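Local structure of muramidase (Sodiomyces alcalophilus, 6ZM8) at residues Lys30-Thr35 with Ala73-Ser78; Thr89-Leu94 with Arg202-Gly207; Ala112-Ile117 with Ser148-Asn153; Val133-Thr138 with Ala160-Ser165. The protein is a fungal GH25 lysozyme that hydrolyses the glycan backbone of bacterial peptidoglycan, probably in a cleft at one end of its TIM-barrel-like fold. All coordinates share one frame; numbering follows the deposited sequence. Where two conformers were deposited one is given.

Contact 1: Lys30-Thr35 with Ala73-Ser78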
loop_
_atom_site.group_PDB
_atom_site.type_symbol
_atom_site.label_atom_id
_atom_site.label_comp_id
_atom_site.label_asym_id
_atom_site.label_seq_id
_atom_site.Cartn_x
_atom_site.Cartn_y
_atom_site.Cartn_z
ATOM N N LYS A 30 7.512 -1.343 -3.520
ATOM C CA LYS A 30 8.000 -1.416 -2.147
ATOM C C LYS A 30 9.147 -0.441 -1.946
ATOM O O LYS A 30 10.144 -0.455 -2.702
ATOM C CB LYS A 30 8.501 -2.810 -1.810
ATOM C CG LYS A 30 8.893 -2.943 -0.329
ATOM C CD LYS A 30 9.182 -4.366 0.078
ATOM C CE LYS A 30 9.642 -4.446 1.528
ATOM N NZ LYS A 30 9.858 -5.837 1.933
ATOM N N ALA A 31 9.054 0.377 -0.893
ATOM C CA ALA A 31 10.129 1.289 -0.514
ATOM C C ALA A 31 10.873 0.762 0.696
ATOM O O ALA A 31 12.140 0.693 0.650
ATOM C CB ALA A 31 9.618 2.691 -0.252
ATOM N N THR A 32 10.187 0.538 1.811
ATOM C CA THR A 32 10.815 0.344 3.102
ATOM C C THR A 32 10.164 -0.785 3.871
ATOM O O THR A 32 9.021 -1.200 3.591
ATOM C CB THR A 32 10.775 1.650 3.937
ATOM O OG1 THR A 32 9.436 2.162 3.921
ATOM C CG2 THR A 32 11.697 2.715 3.386
ATOM N N GLU A 33 10.883 -1.238 4.903
ATOM C CA GLU A 33 10.367 -2.184 5.877
ATOM C C GLU A 33 11.022 -1.871 7.217
ATOM O O GLU A 33 12.242 -1.619 7.278
ATOM C CB GLU A 33 10.649 -3.633 5.446
ATOM C CG GLU A 33 10.267 -4.671 6.490
ATOM C CD GLU A 33 10.333 -6.094 5.984
ATOM O OE1 GLU A 33 10.342 -6.315 4.722
ATOM O OE2 GLU A 33 10.358 -6.973 6.885
ATOM N N GLY A 34 10.229 -1.852 8.282
ATOM C CA GLY A 34 10.805 -1.499 9.559
ATOM C C GLY A 34 11.443 -0.117 9.538
ATOM O O GLY A 34 10.927 0.800 8.946
ATOM N N THR A 35 12.600 -0.004 10.232
ATOM C CA THR A 35 13.360 1.258 10.211
ATOM C C THR A 35 14.738 1.060 9.581
ATOM O O THR A 35 15.551 1.989 9.665
ATOM C CB THR A 35 13.506 1.906 11.569
ATOM O OG1 THR A 35 14.146 0.953 12.434
ATOM C CG2 THR A 35 12.183 2.327 12.146
ATOM N N ALA A 73 6.676 5.566 10.039
ATOM C CA ALA A 73 6.144 6.539 9.096
ATOM C C ALA A 73 7.214 7.545 8.679
ATOM O O ALA A 73 7.289 7.917 7.501
ATOM C CB ALA A 73 4.954 7.265 9.715
ATOM N N ARG A 74 8.037 8.001 9.629
ATOM C CA ARG A 74 9.125 8.924 9.285
ATOM C C ARG A 74 10.109 8.253 8.339
ATOM O O ARG A 74 10.584 8.877 7.368
ATOM C CB ARG A 74 9.879 9.394 10.542
ATOM C CG ARG A 74 9.144 10.409 11.369
ATOM C CD ARG A 74 9.978 10.964 12.532
ATOM N NE ARG A 74 10.068 10.036 13.657
ATOM C CZ ARG A 74 9.174 9.935 14.698
ATOM N NH1 ARG A 74 8.087 10.696 14.627
ATOM N NH2 ARG A 74 9.323 9.041 15.634
ATOM N N TYR A 75 10.495 7.019 8.624
ATOM C CA TYR A 75 11.463 6.310 7.778
ATOM C C TYR A 75 10.905 6.139 6.363
ATOM O O TYR A 75 11.590 6.384 5.369
ATOM C CB TYR A 75 11.791 4.965 8.418
ATOM C CG TYR A 75 12.868 4.199 7.704
ATOM C CD1 TYR A 75 14.164 4.639 7.686
ATOM C CD2 TYR A 75 12.600 3.003 7.061
ATOM C CE1 TYR A 75 15.189 3.913 7.068
ATOM C CE2 TYR A 75 13.590 2.265 6.433
ATOM C CZ TYR A 75 14.887 2.706 6.460
ATOM O OH TYR A 75 15.852 1.933 5.881
ATOM N N PHE A 76 9.654 5.697 6.270
ATOM C CA PHE A 76 8.998 5.532 4.971
ATOM C C PHE A 76 8.930 6.852 4.206
ATOM O O PHE A 76 9.319 6.923 3.028
ATOM C CB PHE A 76 7.601 4.966 5.227
ATOM C CG PHE A 76 6.739 4.849 4.009
ATOM C CD1 PHE A 76 7.163 4.188 2.851
ATOM C CD2 PHE A 76 5.422 5.329 4.047
ATOM C CE1 PHE A 76 6.293 4.010 1.785
ATOM C CE2 PHE A 76 4.557 5.133 2.977
ATOM C CZ PHE A 76 4.992 4.466 1.845
ATOM N N ALA A 77 8.429 7.918 4.856
ATOM C CA ALA A 77 8.243 9.194 4.165
ATOM C C ALA A 77 9.567 9.784 3.686
ATOM O O ALA A 77 9.574 10.536 2.723
ATOM C CB ALA A 77 7.500 10.165 5.038
ATOM N N SER A 78 10.671 9.467 4.373
ATOM C CA SER A 78 12.002 9.968 4.014
ATOM C C SER A 78 12.695 9.121 2.954
ATOM O O SER A 78 13.750 9.548 2.474
ATOM C CB SER A 78 12.914 10.009 5.298
ATOM O OG SER A 78 12.491 10.972 6.191
#
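Thr32 OG1 is hydrogen-bonded to His60 ND1 and lies close to the Phe76 ring, 3.2 Å from Phe76 CD1. With chi1 at 49° the hydroxyl stands between the backbone N and the carbonyl carbon of its own residue, while the methyl is turned to the neighbouring ring, Thr32 CG2 sitting 3.6 Å from Tyr75 CE2. The threonine side chain runs alongside that of Tyr75 in the opposite sense and stands about square to that of Phe76. Beyond the strand end, the chain runs across the Tyr75 ring. Thr35 O rests over one of its faces, 3.3 Å from Tyr75 CE1 and displaced toward the rim. Gly34 O comes equally close, 3.3 Å from Tyr75 CD2, and this buried carbonyl has no hydrogen-bonding partner. The phenol is fixed at its far end by a bond between Tyr75 OH and Lys38 NZ. Ala31 CB meets the edge of the other ring, 4.1 Å from Phe76 CE1. Strand 30-33 and helix 73-78 run roughly antiparallel, their axes 149° apart in direction; strand 55-61 pairs with the same strand, and Phe120 and Tyr124 of helix 110-128 pack against Phe76.

Contact 2: Thr89-Leu94 with Arg202-Gly207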
loop_
_atom_site.group_PDB
_atom_site.type_symbol
_atom_site.label_atom_id
_atom_site.label_comp_id
_atom_site.label_asym_id
_atom_site.label_seq_id
_atom_site.Cartn_x
_atom_site.Cartn_y
_atom_site.Cartn_z
ATOM N N THR A 89 1.217 10.866 -8.188
ATOM C CA THR A 89 1.772 10.251 -6.988
ATOM C C THR A 89 0.643 9.813 -6.088
ATOM O O THR A 89 -0.133 10.626 -5.568
ATOM C CB THR A 89 2.723 11.198 -6.240
ATOM O OG1 THR A 89 3.658 11.786 -7.146
ATOM C CG2 THR A 89 3.503 10.426 -5.201
ATOM N N LEU A 90 0.513 8.496 -5.907
ATOM C CA LEU A 90 -0.462 7.978 -4.970
ATOM C C LEU A 90 0.020 8.221 -3.540
ATOM O O LEU A 90 1.232 8.240 -3.268
ATOM C CB LEU A 90 -0.642 6.467 -5.189
ATOM C CG LEU A 90 -1.275 6.119 -6.545
ATOM C CD1 LEU A 90 -1.186 4.625 -6.809
ATOM C CD2 LEU A 90 -2.700 6.609 -6.635
ATOM N N PRO A 91 -0.904 8.349 -2.584
ATOM C CA PRO A 91 -0.489 8.334 -1.190
ATOM C C PRO A 91 0.214 7.005 -0.896
ATOM O O PRO A 91 -0.151 5.954 -1.420
ATOM C CB PRO A 91 -1.806 8.462 -0.424
ATOM C CG PRO A 91 -2.828 7.835 -1.383
ATOM C CD PRO A 91 -2.376 8.268 -2.750
ATOM N N GLY A 92 1.216 7.059 -0.021
ATOM C CA GLY A 92 1.911 5.842 0.359
ATOM C C GLY A 92 0.948 4.855 1.024
ATOM O O GLY A 92 -0.049 5.247 1.658
ATOM N N ALA A 93 1.302 3.575 0.912
ATOM C CA ALA A 93 0.512 2.509 1.507
ATOM C C ALA A 93 1.265 1.838 2.647
ATOM O O ALA A 93 2.469 1.530 2.557
ATOM C CB ALA A 93 0.148 1.452 0.471
ATOM N N LEU A 94 0.517 1.578 3.730
ATOM C CA LEU A 94 0.967 0.793 4.868
ATOM C C LEU A 94 0.563 -0.666 4.608
ATOM O O LEU A 94 -0.630 -0.983 4.611
ATOM C CB LEU A 94 0.303 1.304 6.137
ATOM C CG LEU A 94 0.634 0.498 7.394
ATOM C CD1 LEU A 94 2.120 0.573 7.739
ATOM C CD2 LEU A 94 -0.207 0.984 8.559
ATOM N N ARG A 202 -7.094 9.949 -10.576
ATOM C CA ARG A 202 -6.383 11.219 -10.508
ATOM C C ARG A 202 -6.725 11.953 -9.204
ATOM O O ARG A 202 -5.824 12.552 -8.586
ATOM C CB ARG A 202 -6.739 12.065 -11.715
ATOM C CG ARG A 202 -6.145 13.436 -11.738
ATOM C CD ARG A 202 -4.720 13.315 -12.238
ATOM N NE ARG A 202 -4.706 13.001 -13.674
ATOM C CZ ARG A 202 -3.783 12.273 -14.318
ATOM N NH1 ARG A 202 -2.642 11.938 -13.742
ATOM N NH2 ARG A 202 -3.942 12.032 -15.615
ATOM N N ALA A 203 -7.995 11.926 -8.785
ATOM C CA ALA A 203 -8.379 12.595 -7.531
ATOM C C ALA A 203 -7.680 11.970 -6.331
ATOM O O ALA A 203 -7.286 12.675 -5.405
ATOM C CB ALA A 203 -9.879 12.568 -7.357
ATOM N N LEU A 204 -7.514 10.644 -6.338
ATOM C CA LEU A 204 -6.777 9.983 -5.249
ATOM C C LEU A 204 -5.333 10.431 -5.257
ATOM O O LEU A 204 -4.754 10.750 -4.210
ATOM C CB LEU A 204 -6.895 8.463 -5.402
ATOM C CG LEU A 204 -6.075 7.664 -4.382
ATOM C CD1 LEU A 204 -6.585 7.907 -2.956
ATOM C CD2 LEU A 204 -6.147 6.192 -4.719
ATOM N N ALA A 205 -4.709 10.496 -6.442
ATOM C CA ALA A 205 -3.347 11.003 -6.522
ATOM C C ALA A 205 -3.263 12.459 -6.027
ATOM O O ALA A 205 -2.314 12.821 -5.325
ATOM C CB ALA A 205 -2.823 10.881 -7.945
ATOM N N ASN A 206 -4.233 13.277 -6.405
ATOM C CA ASN A 206 -4.201 14.696 -6.041
ATOM C C ASN A 206 -4.625 14.976 -4.610
ATOM O O ASN A 206 -4.391 16.044 -4.086
ATOM C CB ASN A 206 -5.099 15.488 -6.999
ATOM C CG ASN A 206 -4.399 15.777 -8.302
ATOM O OD1 ASN A 206 -3.170 15.885 -8.354
ATOM N ND2 ASN A 206 -5.215 15.996 -9.340
ATOM N N GLY A 207 -5.574 14.117 -4.141
ATOM C CA GLY A 207 -5.785 14.204 -2.664
ATOM C C GLY A 207 -6.933 15.131 -2.501
ATOM O O GLY A 207 -7.053 15.840 -1.463
HETATM O O HOH W 1 -0.115 13.392 -7.110
#
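Leu204 meets the other segment with both its methyls and its carbonyl. Its CG lies anti to the backbone N (chi1 176°), which carries the fork over Leu90 and Pro91: Leu204 CD2 is 4.0 Å from Leu90 CD2, and Leu204 CD1 is 4.1 Å from Pro91 CG. The carbonyl of the same residue faces the proline ring, with Leu204 O 3.7 Å from Pro91 CD, and is bonded to Arg130 NH2. At Ala205 the contact turns polar. Its methyl touches Thr89 O, and Ala205 O stands only 3.1 Å from Thr89 O; two acceptors so close would repel, but Trp83 NE1 donates to Ala205 O and, weakly, to Thr89 O, which would ease the repulsion. A water bridges the two backbones, accepting from Thr89 N at 3.1 Å and lying 2.9 Å from Ala205 O, to which it probably donates. The helix ends just after Ala205, at Asn206. The contact sets the last helix, 198-206, against the loop leading into strand 93-95, at the N-terminal ends of barrel strands: Leu90 also touches Tyr28 of strand 26-33 and Ile55 of strand 55-61, and shares Phe178 of strand 178-182 with Leu204.

Contact 3: Ala112-Ile117 with Ser148-Asn153; sequences AMVNWI and SNRFAN
An ST turn at Ser148, overlapping a type I beta turn from Asn149 to Ala152, presents Ser148, Arg150 and Phe151 to Val114 and Ile117 on one side of a helix. The ST turn is closed by Arg150 N, which donates to Ser148 OG over 3.1 Å at 158°, while the CB of the serine packs 3.7 Å from Val114 CG2. The other valine methyl turns to the arginine: Val114 CG1 is 3.4 Å from Arg150 NE, a buried nitrogen with no hydrogen-bonding partner. Arg150 bends sharply here; its chi3 of 3° is nearly eclipsed, which is probably somewhat strained, and its NH2 forms a salt bridge with Glu118 one helical turn along from Val114. In the TIM-barrel-like fold of this family the helix, 110-128, connects strands 93-95 and 133-136, and the loop follows the next helix, 138-145, so the contact joins consecutive beta-alpha units on the outside of the barrel. The Phe151 ring packs against Ile117 and Val114. Ile117 CG2 makes a CH-pi contact over one face, 3.7 Å from the Phe151 ring centroid, and CB of Arg150 sits over the centre of the opposite face. The ring edge faces the helix backbone, with Phe151 CZ 3.5 Å from Val114 O. Trp141 of helix 138-145 touches both Ile117 and Phe151.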
loop_
_atom_site.group_PDB
_atom_site.type_symbol
_atom_site.label_atom_id
_atom_site.label_comp_id
_atom_site.label_asym_id
_atom_site.label_seq_id
_atom_site.Cartn_x
_atom_site.Cartn_y
_atom_site.Cartn_z
ATOM N N ALA A 112 -3.357 -2.508 21.178
ATOM C CA ALA A 112 -2.024 -1.988 20.951
ATOM C C ALA A 112 -1.753 -1.893 19.440
ATOM O O ALA A 112 -1.065 -0.963 18.980
ATOM C CB ALA A 112 -0.951 -2.804 21.629
ATOM N N MET A 113 -2.224 -2.861 18.680
ATOM C CA MET A 113 -2.026 -2.833 17.232
ATOM C C MET A 113 -2.772 -1.647 16.607
ATOM O O MET A 113 -2.239 -0.948 15.748
ATOM C CB MET A 113 -2.489 -4.160 16.626
ATOM C CG MET A 113 -2.209 -4.248 15.126
ATOM S SD MET A 113 -0.486 -4.236 14.653
ATOM C CE MET A 113 -0.047 -5.912 15.103
ATOM N N VAL A 114 -4.024 -1.420 17.044
ATOM C CA VAL A 114 -4.759 -0.248 16.570
ATOM C C VAL A 114 -3.982 1.020 16.900
ATOM O O VAL A 114 -3.859 1.917 16.055
ATOM C CB VAL A 114 -6.170 -0.236 17.168
ATOM C CG1 VAL A 114 -6.877 1.099 16.935
ATOM C CG2 VAL A 114 -7.006 -1.374 16.599
ATOM N N ASN A 115 -3.440 1.132 18.120
ATOM C CA ASN A 115 -2.684 2.321 18.461
ATOM C C ASN A 115 -1.437 2.473 17.578
ATOM O O ASN A 115 -1.075 3.609 17.226
ATOM C CB ASN A 115 -2.240 2.284 19.939
ATOM C CG ASN A 115 -3.379 2.404 20.925
ATOM O OD1 ASN A 115 -4.510 2.719 20.562
ATOM N ND2 ASN A 115 -3.046 2.146 22.179
ATOM N N TRP A 116 -0.771 1.381 17.264
ATOM C CA TRP A 116 0.420 1.431 16.429
ATOM C C TRP A 116 0.069 1.969 15.040
ATOM O O TRP A 116 0.733 2.844 14.493
ATOM C CB TRP A 116 1.043 0.019 16.352
ATOM C CG TRP A 116 2.370 -0.015 15.689
ATOM C CD1 TRP A 116 3.568 -0.026 16.343
ATOM C CD2 TRP A 116 2.663 0.017 14.283
ATOM N NE1 TRP A 116 4.602 -0.005 15.422
ATOM C CE2 TRP A 116 4.079 0.031 14.169
ATOM C CE3 TRP A 116 1.907 0.012 13.109
ATOM C CZ2 TRP A 116 4.725 0.071 12.935
ATOM C CZ3 TRP A 116 2.543 0.062 11.875
ATOM C CH2 TRP A 116 3.942 0.106 11.806
ATOM N N ILE A 117 -0.994 1.399 14.468
ATOM C CA ILE A 117 -1.459 1.842 13.138
ATOM C C ILE A 117 -1.851 3.322 13.200
ATOM O O ILE A 117 -1.511 4.083 12.298
ATOM C CB ILE A 117 -2.597 0.940 12.647
ATOM C CG1 ILE A 117 -2.102 -0.507 12.476
ATOM C CG2 ILE A 117 -3.177 1.482 11.339
ATOM C CD1 ILE A 117 -3.231 -1.523 12.364
ATOM N N SER A 148 -11.079 -3.592 13.527
ATOM C CA SER A 148 -11.295 -2.189 13.887
ATOM C C SER A 148 -11.813 -1.365 12.707
ATOM O O SER A 148 -11.219 -1.419 11.614
ATOM C CB SER A 148 -9.967 -1.601 14.330
ATOM O OG SER A 148 -10.106 -0.215 14.619
ATOM N N ASN A 149 -12.793 -0.515 12.973
ATOM C CA ASN A 149 -13.298 0.435 11.972
ATOM C C ASN A 149 -12.603 1.797 12.055
ATOM O O ASN A 149 -13.040 2.715 11.368
ATOM C CB ASN A 149 -14.799 0.607 12.068
ATOM C CG ASN A 149 -15.234 1.251 13.346
ATOM O OD1 ASN A 149 -14.446 1.743 14.129
ATOM N ND2 ASN A 149 -16.557 1.265 13.555
ATOM N N ARG A 150 -11.538 1.932 12.836
ATOM C CA ARG A 150 -11.017 3.254 13.197
ATOM C C ARG A 150 -10.405 4.024 12.052
ATOM O O ARG A 150 -10.266 5.236 12.165
ATOM C CB ARG A 150 -10.063 3.136 14.378
ATOM C CG ARG A 150 -10.964 2.905 15.623
ATOM C CD ARG A 150 -10.401 3.212 16.978
ATOM N NE ARG A 150 -9.060 3.760 16.820
ATOM C CZ ARG A 150 -8.553 4.884 17.300
ATOM N NH1 ARG A 150 -9.258 5.731 18.061
ATOM N NH2 ARG A 150 -7.301 5.141 16.946
ATOM N N PHE A 151 -9.990 3.349 10.987
ATOM C CA PHE A 151 -9.215 3.993 9.916
ATOM C C PHE A 151 -10.027 4.170 8.643
ATOM O O PHE A 151 -9.532 4.846 7.729
ATOM C CB PHE A 151 -7.949 3.187 9.619
ATOM C CG PHE A 151 -7.174 2.975 10.888
ATOM C CD1 PHE A 151 -6.516 4.027 11.511
ATOM C CD2 PHE A 151 -7.160 1.745 11.498
ATOM C CE1 PHE A 151 -5.929 3.855 12.759
ATOM C CE2 PHE A 151 -6.561 1.582 12.752
ATOM C CZ PHE A 151 -5.949 2.632 13.370
ATOM N N ALA A 152 -11.226 3.606 8.540
ATOM C CA ALA A 152 -11.909 3.536 7.252
ATOM C C ALA A 152 -12.301 4.900 6.687
ATOM O O ALA A 152 -12.314 5.074 5.467
ATOM C CB ALA A 152 -13.130 2.655 7.353
ATOM N N ASN A 153 -12.558 5.884 7.549
ATOM C CA ASN A 153 -12.979 7.225 7.091
ATOM C C ASN A 153 -11.790 8.159 6.795
ATOM O O ASN A 153 -11.952 9.349 6.517
ATOM C CB ASN A 153 -13.833 7.874 8.174
ATOM C CG ASN A 153 -14.362 9.219 7.763
ATOM O OD1 ASN A 153 -15.036 9.366 6.736
ATOM N ND2 ASN A 153 -14.090 10.209 8.576
#

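Contact 4: Val133-Thr138 with Ala160-Ser165; sequences VIYTTT and ARYASS
Tyr135 lays the phenol end of its ring against the methyl of Ala160, with Tyr135 OH 3.4 Å and Tyr135 CZ 3.7 Å from Ala160 CB. Placing CG anti to the backbone N (chi1 171°) sends the ring toward this residue, and Trp158 meets it edge-to-face. The hydroxyl is tied to Gln180 OE1, an acceptor that also bonds Tyr162 OH, so the two tyrosines are joined through one amide oxygen although their hydroxyls do not touch directly. Beside this contact the backbones pair: Ala160 N donates to Thr136 O over 3.1 Å at 148°. Next along, Thr137 CG2 packs 3.8 Å from Ala160 O. That carbonyl also accepts a hydrogen bond from a water at 2.9 Å, which in turn accepts from Thr138 N, carrying the link on to Thr138. The hydroxyl of Thr137 is engaged elsewhere: it bonds both Tyr98 OH and, as N-cap of helix 138-145, Trp140 N. Past Ala160 the loop turns at Tyr162, the centre of an inverse gamma turn. The contact lies at the C-terminal ends of the parallel neighbours 133-136 and 157-160, the end of the barrel at which TIM-barrel enzymes have their active sites, with Tyr135 also touching Asp95 of strand 93-95.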
loop_
_atom_site.group_PDB
_atom_site.type_symbol
_atom_site.label_atom_id
_atom_site.label_comp_id
_atom_site.label_asym_id
_atom_site.label_seq_id
_atom_site.Cartn_x
_atom_site.Cartn_y
_atom_site.Cartn_z
ATOM N N VAL A 133 -2.879 4.831 2.311
ATOM C CA VAL A 133 -3.657 3.637 2.024
ATOM C C VAL A 133 -3.270 2.544 3.022
ATOM O O VAL A 133 -2.103 2.475 3.443
ATOM C CB VAL A 133 -3.333 3.223 0.570
ATOM C CG1 VAL A 133 -3.822 1.827 0.208
ATOM C CG2 VAL A 133 -3.915 4.250 -0.400
ATOM N N ILE A 134 -4.234 1.707 3.406
ATOM C CA ILE A 134 -3.944 0.526 4.219
ATOM C C ILE A 134 -4.124 -0.713 3.348
ATOM O O ILE A 134 -5.225 -0.949 2.828
ATOM C CB ILE A 134 -4.835 0.469 5.462
ATOM C CG1 ILE A 134 -4.412 1.561 6.440
ATOM C CG2 ILE A 134 -4.788 -0.925 6.117
ATOM C CD1 ILE A 134 -5.331 1.725 7.640
ATOM N N TYR A 135 -3.039 -1.495 3.226
ATOM C CA TYR A 135 -3.069 -2.813 2.578
ATOM C C TYR A 135 -3.131 -3.866 3.679
ATOM O O TYR A 135 -2.277 -3.891 4.574
ATOM C CB TYR A 135 -1.824 -3.025 1.726
ATOM C CG TYR A 135 -1.682 -4.453 1.208
ATOM C CD1 TYR A 135 -1.078 -5.441 1.987
ATOM C CD2 TYR A 135 -2.130 -4.811 -0.053
ATOM C CE1 TYR A 135 -0.927 -6.727 1.525
ATOM C CE2 TYR A 135 -1.956 -6.097 -0.554
ATOM C CZ TYR A 135 -1.343 -7.071 0.244
ATOM O OH TYR A 135 -1.116 -8.343 -0.201
ATOM N N THR A 136 -4.130 -4.731 3.588
ATOM C CA THR A 136 -4.267 -5.809 4.561
ATOM C C THR A 136 -5.165 -6.898 3.959
ATOM O O THR A 136 -5.567 -6.837 2.797
ATOM C CB THR A 136 -4.810 -5.247 5.904
ATOM O OG1 THR A 136 -4.579 -6.203 6.944
ATOM C CG2 THR A 136 -6.272 -4.868 5.853
ATOM N N THR A 137 -5.468 -7.897 4.801
ATOM C CA THR A 137 -6.466 -8.897 4.493
ATOM C C THR A 137 -7.534 -8.854 5.571
ATOM O O THR A 137 -7.281 -8.485 6.719
ATOM C CB THR A 137 -5.877 -10.309 4.398
ATOM O OG1 THR A 137 -5.481 -10.695 5.715
ATOM C CG2 THR A 137 -4.720 -10.372 3.421
ATOM N N THR A 138 -8.761 -9.279 5.217
ATOM C CA THR A 138 -9.823 -9.227 6.202
ATOM C C THR A 138 -9.532 -10.156 7.390
ATOM O O THR A 138 -9.808 -9.795 8.541
ATOM C CB THR A 138 -11.175 -9.520 5.552
ATOM O OG1 THR A 138 -11.335 -8.506 4.579
ATOM C CG2 THR A 138 -12.308 -9.518 6.550
ATOM N N ALA A 160 -6.430 -7.535 -0.084
ATOM C CA ALA A 160 -5.863 -8.658 -0.822
ATOM C C ALA A 160 -6.755 -9.900 -0.650
ATOM O O ALA A 160 -7.043 -10.314 0.473
ATOM C CB ALA A 160 -4.459 -8.962 -0.385
ATOM N N ARG A 161 -7.112 -10.501 -1.789
ATOM C CA ARG A 161 -7.817 -11.790 -1.789
ATOM C C ARG A 161 -7.708 -12.350 -3.213
ATOM O O ARG A 161 -8.255 -11.749 -4.152
ATOM C CB ARG A 161 -9.278 -11.670 -1.400
ATOM C CG ARG A 161 -9.946 -13.042 -1.292
ATOM C CD ARG A 161 -11.434 -12.968 -1.147
ATOM N NE ARG A 161 -11.988 -14.247 -0.810
ATOM C CZ ARG A 161 -13.152 -14.651 -1.214
ATOM N NH1 ARG A 161 -13.893 -14.034 -2.099
ATOM N NH2 ARG A 161 -13.662 -15.738 -0.690
ATOM N N TYR A 162 -7.029 -13.465 -3.363
ATOM C CA TYR A 162 -6.799 -14.022 -4.705
ATOM C C TYR A 162 -7.922 -15.021 -4.970
ATOM O O TYR A 162 -7.834 -16.214 -4.653
ATOM C CB TYR A 162 -5.417 -14.658 -4.836
ATOM C CG TYR A 162 -4.264 -13.757 -4.487
ATOM C CD1 TYR A 162 -4.404 -12.361 -4.339
ATOM C CD2 TYR A 162 -3.024 -14.296 -4.268
ATOM C CE1 TYR A 162 -3.335 -11.579 -3.963
ATOM C CE2 TYR A 162 -1.943 -13.521 -3.885
ATOM C CZ TYR A 162 -2.106 -12.155 -3.711
ATOM O OH TYR A 162 -1.024 -11.434 -3.320
ATOM N N ALA A 163 -9.018 -14.489 -5.496
ATOM C CA ALA A 163 -10.264 -15.210 -5.670
ATOM C C ALA A 163 -11.064 -14.517 -6.748
ATOM O O ALA A 163 -10.723 -13.425 -7.200
ATOM C CB ALA A 163 -11.070 -15.276 -4.383
ATOM N N SER A 164 -12.163 -15.144 -7.137
ATOM C CA SER A 164 -12.978 -14.620 -8.240
ATOM C C SER A 164 -13.763 -13.387 -7.829
ATOM O O SER A 164 -14.221 -12.660 -8.734
ATOM C CB SER A 164 -13.934 -15.714 -8.743
ATOM O OG SER A 164 -14.774 -16.148 -7.685
ATOM N N SER A 165 -13.909 -13.138 -6.531
ATOM C CA SER A 165 -14.562 -11.911 -6.059
ATOM C C SER A 165 -13.785 -11.423 -4.840
ATOM O O SER A 165 -13.026 -12.179 -4.196
ATOM C CB SER A 165 -16.024 -12.084 -5.756
ATOM O OG SER A 165 -16.099 -12.963 -4.664
HETATM O O HOH W 2 -9.103 -10.200 2.456
#

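Overall arrangement
Contacts 2 and 3 are largely buried, contacts 1 and 4 only partly. Contacts 1, 2 and 4 all reach the curled sheet, whereas contact 3 lies outside it, farthest from the centre of the chain. Contact 2 connects to the others through segment 89-94: Gly92 touches Phe76 of contact 1, Leu94 packs on Trp116 and Ile117 of contact 3, and its backbone probably pairs with Val133 and Tyr135 of contact 4. Ile134 of contact 4 packs on Phe151 of contact 3, and the segments of these two contacts alternate along the chain. Direct hydrogen bonding across segments occurs in contact 4 alone; waters bridge contacts 2 and 4, while contacts 1 and 3 are built mainly round aromatic rings.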